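Local coordinates for protein of unknown function with cystatin-like fold (Xanthomonas campestris pv. campestris, PDB 3G8Z) that is of unknown function but has the cystatin-like fold of the SnoaL-like polyketide cyclase family, which may hint at binding of a small molecule, at residues M20-I25 with Y92-D97; W98-L103 with V119-I124. All blocks are in the same frame, centred on the assembly; numbering follows the deposited sequence.

Contact 1: residues M20-I25 with Y92-D97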
HETATM    1  N   MSE A  20      12.244 -19.038   1.993  1.00 38.63           N
HETATM    2  CA  MSE A  20      12.288 -17.575   2.321  1.00 38.92           C
HETATM    3  C   MSE A  20      11.465 -16.788   1.310  1.00 36.27           C
HETATM    4  O   MSE A  20      11.685 -16.882   0.100  1.00 36.72           O
HETATM    5  CB  MSE A  20      13.714 -17.045   2.327  1.00 39.15           C
HETATM    6  CG  MSE A  20      13.823 -15.570   2.715  1.00 39.66           C
HETATM    7 SE   MSE A  20      15.671 -14.911   2.525  0.75 45.65          SE
HETATM    8  CE  MSE A  20      15.697 -14.476   0.636  1.00 40.93           C
ATOM      9  N   ASN A  21      10.524 -16.008   1.823  1.00 33.13           N
ATOM     10  CA  ASN A  21       9.544 -15.343   0.994  1.00 30.93           C
ATOM     11  C   ASN A  21       9.620 -13.812   1.113  1.00 28.44           C
ATOM     12  O   ASN A  21      10.410 -13.267   1.878  1.00 26.42           O
ATOM     13  CB  ASN A  21       8.153 -15.865   1.346  1.00 30.89           C
ATOM     14  CG  ASN A  21       7.704 -15.455   2.730  1.00 32.68           C
ATOM     15  OD1 ASN A  21       8.094 -14.406   3.250  1.00 29.87           O
ATOM     16  ND2 ASN A  21       6.860 -16.286   3.338  1.00 35.23           N
ATOM     17  N   THR A  22       8.792 -13.119   0.348  1.00 26.08           N
ATOM     18  CA  THR A  22       8.891 -11.670   0.289  1.00 24.79           C
ATOM     19  C   THR A  22       8.586 -11.010   1.629  1.00 24.00           C
ATOM     20  O   THR A  22       9.160  -9.976   1.957  1.00 24.11           O
ATOM     21  CB  THR A  22       7.991 -11.094  -0.824  1.00 24.24           C
ATOM     22  OG1 THR A  22       6.644 -11.540  -0.625  1.00 22.90           O
ATOM     23  CG2 THR A  22       8.506 -11.551  -2.199  1.00 25.46           C
ATOM     24  N   ILE A  23       7.694 -11.599   2.410  1.00 23.60           N
ATOM     25  CA  ILE A  23       7.373 -11.028   3.715  1.00 23.32           C
ATOM     26  C   ILE A  23       8.570 -11.158   4.667  1.00 22.45           C
ATOM     27  O   ILE A  23       8.845 -10.235   5.424  1.00 21.54           O
ATOM     28  CB  ILE A  23       6.107 -11.629   4.334  1.00 23.03           C
ATOM     29  CG1 ILE A  23       4.872 -11.144   3.534  1.00 24.12           C
ATOM     30  CG2 ILE A  23       6.004 -11.202   5.794  1.00 23.01           C
ATOM     31  CD1 ILE A  23       3.533 -11.386   4.223  1.00 25.00           C
ATOM     32  N   ASP A  24       9.295 -12.269   4.586  1.00 21.70           N
ATOM     33  CA  ASP A  24      10.524 -12.436   5.346  1.00 22.58           C
ATOM     34  C   ASP A  24      11.512 -11.317   5.005  1.00 22.38           C
ATOM     35  O   ASP A  24      12.106 -10.706   5.894  1.00 22.31           O
ATOM     36  CB  ASP A  24      11.176 -13.785   5.042  1.00 23.10           C
ATOM     37  CG  ASP A  24      10.387 -14.948   5.596  1.00 25.63           C
ATOM     38  OD1 ASP A  24       9.817 -14.790   6.689  1.00 27.45           O
ATOM     39  OD2 ASP A  24      10.337 -16.008   4.928  1.00 28.69           O
ATOM     40  N   ILE A  25      11.671 -11.041   3.716  1.00 21.71           N
ATOM     41  CA  ILE A  25      12.567  -9.971   3.289  1.00 21.52           C
ATOM     42  C   ILE A  25      12.091  -8.609   3.796  1.00 20.49           C
ATOM     43  O   ILE A  25      12.897  -7.801   4.262  1.00 19.62           O
ATOM     44  CB  ILE A  25      12.764  -9.972   1.755  1.00 22.01           C
ATOM     45  CG1 ILE A  25      13.510 -11.251   1.352  1.00 23.09           C
ATOM     46  CG2 ILE A  25      13.554  -8.738   1.315  1.00 22.82           C
ATOM     47  CD1 ILE A  25      13.109 -11.784  -0.015  1.00 24.42           C
ATOM     48  N   TYR A  92       2.204  -7.002   7.567  1.00 20.81           N
ATOM     49  CA  TYR A  92       2.915  -7.244   6.315  1.00 21.17           C
ATOM     50  C   TYR A  92       2.004  -8.037   5.403  1.00 21.42           C
ATOM     51  O   TYR A  92       1.558  -9.124   5.773  1.00 21.88           O
ATOM     52  CB  TYR A  92       4.173  -8.075   6.549  1.00 21.29           C
ATOM     53  CG  TYR A  92       5.181  -7.399   7.445  1.00 21.32           C
ATOM     54  CD1 TYR A  92       5.022  -7.383   8.823  1.00 22.15           C
ATOM     55  CD2 TYR A  92       6.311  -6.807   6.909  1.00 20.11           C
ATOM     56  CE1 TYR A  92       5.958  -6.754   9.638  1.00 21.60           C
ATOM     57  CE2 TYR A  92       7.236  -6.207   7.697  1.00 20.81           C
ATOM     58  CZ  TYR A  92       7.054  -6.166   9.060  1.00 22.42           C
ATOM     59  OH  TYR A  92       8.024  -5.559   9.818  1.00 22.62           O
HETATM   60  N   MSE A  93       1.755  -7.523   4.209  1.00 20.75           N
HETATM   61  CA  MSE A  93       0.812  -8.141   3.289  1.00 21.00           C
HETATM   62  C   MSE A  93       1.413  -8.300   1.914  1.00 21.24           C
HETATM   63  O   MSE A  93       2.045  -7.368   1.404  1.00 20.49           O
HETATM   64  CB  MSE A  93      -0.414  -7.241   3.204  1.00 21.07           C
HETATM   65  CG  MSE A  93      -1.007  -6.911   4.560  1.00 21.37           C
HETATM   66 SE   MSE A  93      -2.548  -5.809   4.338  0.75 22.24          SE
HETATM   67  CE  MSE A  93      -2.778  -5.107   6.164  1.00 23.24           C
ATOM     68  N   ALA A  94       1.228  -9.470   1.303  1.00 20.81           N
ATOM     69  CA  ALA A  94       1.841  -9.730   0.006  1.00 20.65           C
ATOM     70  C   ALA A  94       0.851  -9.729  -1.129  1.00 21.03           C
ATOM     71  O   ALA A  94      -0.246 -10.272  -1.018  1.00 21.40           O
ATOM     72  CB  ALA A  94       2.590 -11.083   0.018  1.00 20.87           C
ATOM     73  N   SER A  95       1.260  -9.157  -2.251  1.00 21.47           N
ATOM     74  CA  SER A  95       0.435  -9.174  -3.430  1.00 21.55           C
ATOM     75  C   SER A  95       1.340  -9.178  -4.638  1.00 21.64           C
ATOM     76  O   SER A  95       2.041  -8.216  -4.894  1.00 21.89           O
ATOM     77  CB  SER A  95      -0.486  -7.967  -3.435  1.00 21.58           C
ATOM     78  OG  SER A  95      -1.508  -8.132  -4.403  1.00 21.93           O
ATOM     79  N   GLY A  96       1.368 -10.281  -5.359  1.00 21.73           N
ATOM     80  CA  GLY A  96       2.370 -10.445  -6.414  1.00 22.70           C
ATOM     81  C   GLY A  96       3.767 -10.339  -5.823  1.00 22.90           C
ATOM     82  O   GLY A  96       4.057 -10.985  -4.826  1.00 24.05           O
ATOM     83  N   ASP A  97       4.622  -9.505  -6.414  1.00 23.24           N
ATOM     84  CA  ASP A  97       5.985  -9.288  -5.885  1.00 23.48           C
ATOM     85  C   ASP A  97       6.065  -8.105  -4.919  1.00 22.75           C
ATOM     86  O   ASP A  97       7.153  -7.722  -4.491  1.00 23.13           O
ATOM     87  CB  ASP A  97       6.991  -9.076  -7.026  1.00 23.82           C
ATOM     88  CG  ASP A  97       7.088 -10.263  -7.959  1.00 28.17           C
ATOM     89  OD1 ASP A  97       6.787 -11.403  -7.520  1.00 30.13           O
ATOM     90  OD2 ASP A  97       7.489 -10.042  -9.136  1.00 30.38           O
TER
HETATM   91  O   HOH W   1       5.151 -10.196  -2.339  1.00 19.57           O

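Contact 2: residues W98-L103 with V119-I124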
ATOM      1  N   TRP A  98       4.913  -7.526  -4.576  1.00 21.96           N
ATOM      2  CA  TRP A  98       4.850  -6.412  -3.635  1.00 20.75           C
ATOM      3  C   TRP A  98       4.503  -6.861  -2.238  1.00 20.67           C
ATOM      4  O   TRP A  98       3.741  -7.799  -2.042  1.00 20.84           O
ATOM      5  CB  TRP A  98       3.787  -5.403  -4.067  1.00 20.70           C
ATOM      6  CG  TRP A  98       4.157  -4.686  -5.325  1.00 20.78           C
ATOM      7  CD1 TRP A  98       3.894  -5.074  -6.603  1.00 21.13           C
ATOM      8  CD2 TRP A  98       4.902  -3.473  -5.415  1.00 19.61           C
ATOM      9  NE1 TRP A  98       4.430  -4.157  -7.494  1.00 21.21           N
ATOM     10  CE2 TRP A  98       5.047  -3.166  -6.787  1.00 21.04           C
ATOM     11  CE3 TRP A  98       5.456  -2.609  -4.471  1.00 21.35           C
ATOM     12  CZ2 TRP A  98       5.721  -2.030  -7.228  1.00 21.82           C
ATOM     13  CZ3 TRP A  98       6.121  -1.478  -4.910  1.00 20.40           C
ATOM     14  CH2 TRP A  98       6.237  -1.196  -6.277  1.00 22.15           C
ATOM     15  N   VAL A  99       5.020  -6.126  -1.266  1.00 19.95           N
ATOM     16  CA  VAL A  99       4.624  -6.282   0.102  1.00 20.28           C
ATOM     17  C   VAL A  99       4.215  -4.903   0.595  1.00 20.60           C
ATOM     18  O   VAL A  99       4.970  -3.952   0.429  1.00 20.14           O
ATOM     19  CB  VAL A  99       5.779  -6.831   0.945  1.00 20.21           C
ATOM     20  CG1 VAL A  99       5.409  -6.773   2.455  1.00 20.56           C
ATOM     21  CG2 VAL A  99       6.137  -8.263   0.499  1.00 19.04           C
ATOM     22  N   ALA A 100       3.021  -4.783   1.166  1.00 20.66           N
ATOM     23  CA  ALA A 100       2.635  -3.561   1.885  1.00 20.26           C
ATOM     24  C   ALA A 100       2.828  -3.765   3.361  1.00 20.46           C
ATOM     25  O   ALA A 100       2.437  -4.804   3.930  1.00 20.77           O
ATOM     26  CB  ALA A 100       1.202  -3.154   1.608  1.00 20.58           C
ATOM     27  N   ILE A 101       3.483  -2.785   3.973  1.00 21.03           N
ATOM     28  CA  ILE A 101       3.669  -2.780   5.402  1.00 20.21           C
ATOM     29  C   ILE A 101       2.971  -1.560   5.945  1.00 20.59           C
ATOM     30  O   ILE A 101       3.347  -0.444   5.614  1.00 21.18           O
ATOM     31  CB  ILE A 101       5.153  -2.724   5.801  1.00 20.43           C
ATOM     32  CG1 ILE A 101       5.944  -3.759   4.983  1.00 22.64           C
ATOM     33  CG2 ILE A 101       5.279  -2.951   7.333  1.00 17.95           C
ATOM     34  CD1 ILE A 101       7.302  -3.310   4.511  1.00 23.29           C
ATOM     35  N   THR A 102       1.965  -1.781   6.792  1.00 19.95           N
ATOM     36  CA  THR A 102       1.280  -0.724   7.478  1.00 20.45           C
ATOM     37  C   THR A 102       2.063  -0.453   8.745  1.00 21.03           C
ATOM     38  O   THR A 102       2.537  -1.386   9.402  1.00 20.89           O
ATOM     39  CB  THR A 102      -0.193  -1.094   7.826  1.00 20.58           C
ATOM     40  OG1 THR A 102      -0.222  -2.393   8.422  1.00 20.26           O
ATOM     41  CG2 THR A 102      -1.034  -1.116   6.560  1.00 21.56           C
ATOM     42  N   LEU A 103       2.192   0.818   9.086  1.00 21.59           N
ATOM     43  CA  LEU A 103       3.091   1.202  10.137  1.00 21.94           C
ATOM     44  C   LEU A 103       2.793   2.574  10.684  1.00 22.63           C
ATOM     45  O   LEU A 103       1.883   3.286  10.221  1.00 21.13           O
ATOM     46  CB  LEU A 103       4.542   1.093   9.649  1.00 22.36           C
ATOM     47  CG  LEU A 103       4.887   1.756   8.331  1.00 22.26           C
ATOM     48  CD1 LEU A 103       4.961   3.271   8.552  1.00 23.71           C
ATOM     49  CD2 LEU A 103       6.190   1.171   7.728  1.00 21.42           C
ATOM     50  N   VAL A 119       2.348   3.736   5.078  1.00 20.80           N
ATOM     51  CA  VAL A 119       2.456   2.427   4.451  1.00 21.03           C
ATOM     52  C   VAL A 119       3.716   2.443   3.609  1.00 21.18           C
ATOM     53  O   VAL A 119       3.945   3.393   2.883  1.00 21.05           O
ATOM     54  CB  VAL A 119       1.238   2.110   3.531  1.00 21.15           C
ATOM     55  CG1 VAL A 119       1.308   0.656   2.955  1.00 21.54           C
ATOM     56  CG2 VAL A 119      -0.079   2.316   4.276  1.00 21.67           C
ATOM     57  N   ASP A 120       4.551   1.414   3.760  1.00 21.05           N
ATOM     58  CA  ASP A 120       5.683   1.201   2.866  1.00 21.73           C
ATOM     59  C   ASP A 120       5.306   0.131   1.897  1.00 20.07           C
ATOM     60  O   ASP A 120       4.842  -0.929   2.310  1.00 19.58           O
ATOM     61  CB  ASP A 120       6.920   0.747   3.609  1.00 21.93           C
ATOM     62  CG  ASP A 120       7.580   1.842   4.362  1.00 26.46           C
ATOM     63  OD1 ASP A 120       6.908   2.878   4.636  1.00 30.13           O
ATOM     64  OD2 ASP A 120       8.779   1.656   4.709  1.00 29.32           O
ATOM     65  N   LEU A 121       5.475   0.411   0.610  1.00 19.91           N
ATOM     66  CA  LEU A 121       5.279  -0.594  -0.422  1.00 20.03           C
ATOM     67  C   LEU A 121       6.643  -1.000  -0.968  1.00 20.56           C
ATOM     68  O   LEU A 121       7.394  -0.154  -1.439  1.00 19.29           O
ATOM     69  CB  LEU A 121       4.382  -0.082  -1.561  1.00 20.41           C
ATOM     70  CG  LEU A 121       2.883  -0.454  -1.526  1.00 21.25           C
ATOM     71  CD1 LEU A 121       2.687  -1.944  -1.729  1.00 21.78           C
ATOM     72  CD2 LEU A 121       2.258  -0.029  -0.214  1.00 21.31           C
ATOM     73  N   LEU A 122       6.958  -2.293  -0.890  1.00 20.52           N
ATOM     74  CA  LEU A 122       8.232  -2.814  -1.380  1.00 20.49           C
ATOM     75  C   LEU A 122       7.970  -3.794  -2.494  1.00 20.81           C
ATOM     76  O   LEU A 122       7.083  -4.655  -2.363  1.00 20.15           O
ATOM     77  CB  LEU A 122       9.000  -3.565  -0.279  1.00 20.36           C
ATOM     78  CG  LEU A 122       9.190  -2.861   1.069  1.00 22.09           C
ATOM     79  CD1 LEU A 122       9.956  -3.771   2.039  1.00 19.58           C
ATOM     80  CD2 LEU A 122       9.881  -1.537   0.911  1.00 23.35           C
ATOM     81  N   ARG A 123       8.738  -3.686  -3.568  1.00 20.69           N
ATOM     82  CA  ARG A 123       8.732  -4.693  -4.608  1.00 21.67           C
ATOM     83  C   ARG A 123      10.002  -5.505  -4.452  1.00 21.46           C
ATOM     84  O   ARG A 123      11.073  -4.945  -4.361  1.00 21.53           O
ATOM     85  CB  ARG A 123       8.688  -4.080  -6.003  1.00 21.11           C
ATOM     86  CG  ARG A 123       8.490  -5.142  -7.069  1.00 21.86           C
ATOM     87  CD  ARG A 123       8.034  -4.583  -8.421  1.00 23.25           C
ATOM     88  NE  ARG A 123       8.874  -3.522  -8.929  1.00 24.54           N
ATOM     89  CZ  ARG A 123       9.925  -3.687  -9.741  1.00 26.43           C
ATOM     90  NH1 ARG A 123      10.315  -4.889 -10.144  1.00 27.31           N
ATOM     91  NH2 ARG A 123      10.607  -2.632 -10.152  1.00 27.36           N
ATOM     92  N   ILE A 124       9.865  -6.819  -4.365  1.00 22.70           N
ATOM     93  CA  ILE A 124      10.983  -7.684  -4.005  1.00 23.57           C
ATOM     94  C   ILE A 124      11.155  -8.719  -5.084  1.00 25.04           C
ATOM     95  O   ILE A 124      10.193  -9.328  -5.517  1.00 24.51           O
ATOM     96  CB  ILE A 124      10.740  -8.347  -2.650  1.00 23.97           C
ATOM     97  CG1 ILE A 124      10.771  -7.259  -1.565  1.00 23.01           C
ATOM     98  CG2 ILE A 124      11.744  -9.485  -2.399  1.00 23.19           C
ATOM     99  CD1 ILE A 124       9.986  -7.608  -0.293  1.00 24.61           C
TER

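Contact 1: residues M20-I25 with Y92-D97
I23 lays both branches of its side chain over strand 85-95, CG2 against CB of Y92 at 3.7 Å and CD1 close to the Y92 carbonyl. This is the helix-on-sheet packing of the cystatin-like fold, where the first turn of helix 22-35 rests on a strand that is outermost in the sheet within its chain. With CG1 beside the backbone N and anti to the carbonyl carbon (chi1 -70°), the longer branch runs down to the strand, and CG1 comes within 4.2 Å of A94 CB. A beta-branched isoleucine suits the site because it can spread over two strand residues at once, while the small A94 lets the helix start come near. The Y92 side chain crosses that of I23 obliquely and also touches A26, K27 and I30 of the same helix.

The helix start is closed by a capping box. N21 OD1 accepts from D24 N at 2.8 Å, nearly in line with the C=O bond, and D24 OD2 in return takes the N21 N-H on its anti side. Both are short polar side chains, able to bend back to backbone N-H groups that have no helical acceptor. Beyond A94 the two segments meet through water: T22 OG1 donates to one water at 2.6 Å, which passes a hydrogen bond on to G96 O at 2.8 Å.

Contact 2: residues W98-L103 with V119-I124
V99 N gives its hydrogen to L122 O over 2.8 Å, and the same oxygen is approached by W98 CA at 3.1 Å in a CA-H...O contact. L122 N returns a nearly straight bond to V99 O (173°), and I101 and D120 repeat the exchange two residues on, making two antiparallel hydrogen-bonded pairs.

At the end of the ladder W98 and R123 form a non-hydrogen-bonded pair whose side chains share one face. R123 CB sits 3.6 Å from the centroid of the W98 six-membered ring, almost on its normal, a CH-pi contact. CG of R123 lies anti to its backbone N (chi1 -172°), which leads the aliphatic chain on across the indole to CD, 3.6 Å from W98 CZ2. Arginine suits the place: its methylenes lie over one face of the indole, while its charged end goes on to salt bridges with E131 and E125. A100, L121 and V119 line the same side of the sheet, where the small A100 lets L121 CD2 come to 3.8 Å from A100 CB.

On the other face V99, L122 and I124 meet helix 22-35, while I101 packs on Y92; I101 CD1 meets L122 CD1 at 3.7 Å. D120 is the polar exception: L103 CD2 packs on its carboxylate, whose OD2 hydrogen-bonds a glycerol, probably from the crystallisation liquor. This antiparallel beta hairpin, its acid on the helix-covered face, is consistent with the pocket SnoaL-like proteins have between helices and sheet.

Overall arrangement
Contact 1 lies at the surface and contact 2 is buried, yet they join directly: strand 85-95 turns through G96 and D97 into strand 98-109, so the strand beneath the helix start is the next neighbour of the hairpin. M93 O to A100 N and D97 O to I124 N are probable backbone hydrogen bonds between them, while T22 OG1 packs on V99 CG2. Contact 1 has no direct hydrogen bond across its segments and depends on isoleucine packing and a bridging water; contact 2 is a backbone ladder with largely apolar faces, broken by D120 and the R123-W98 CH-pi contact. Helix 22-35 covers V99, L122 and I124 of contact 2, and both contacts also touch the second subunit.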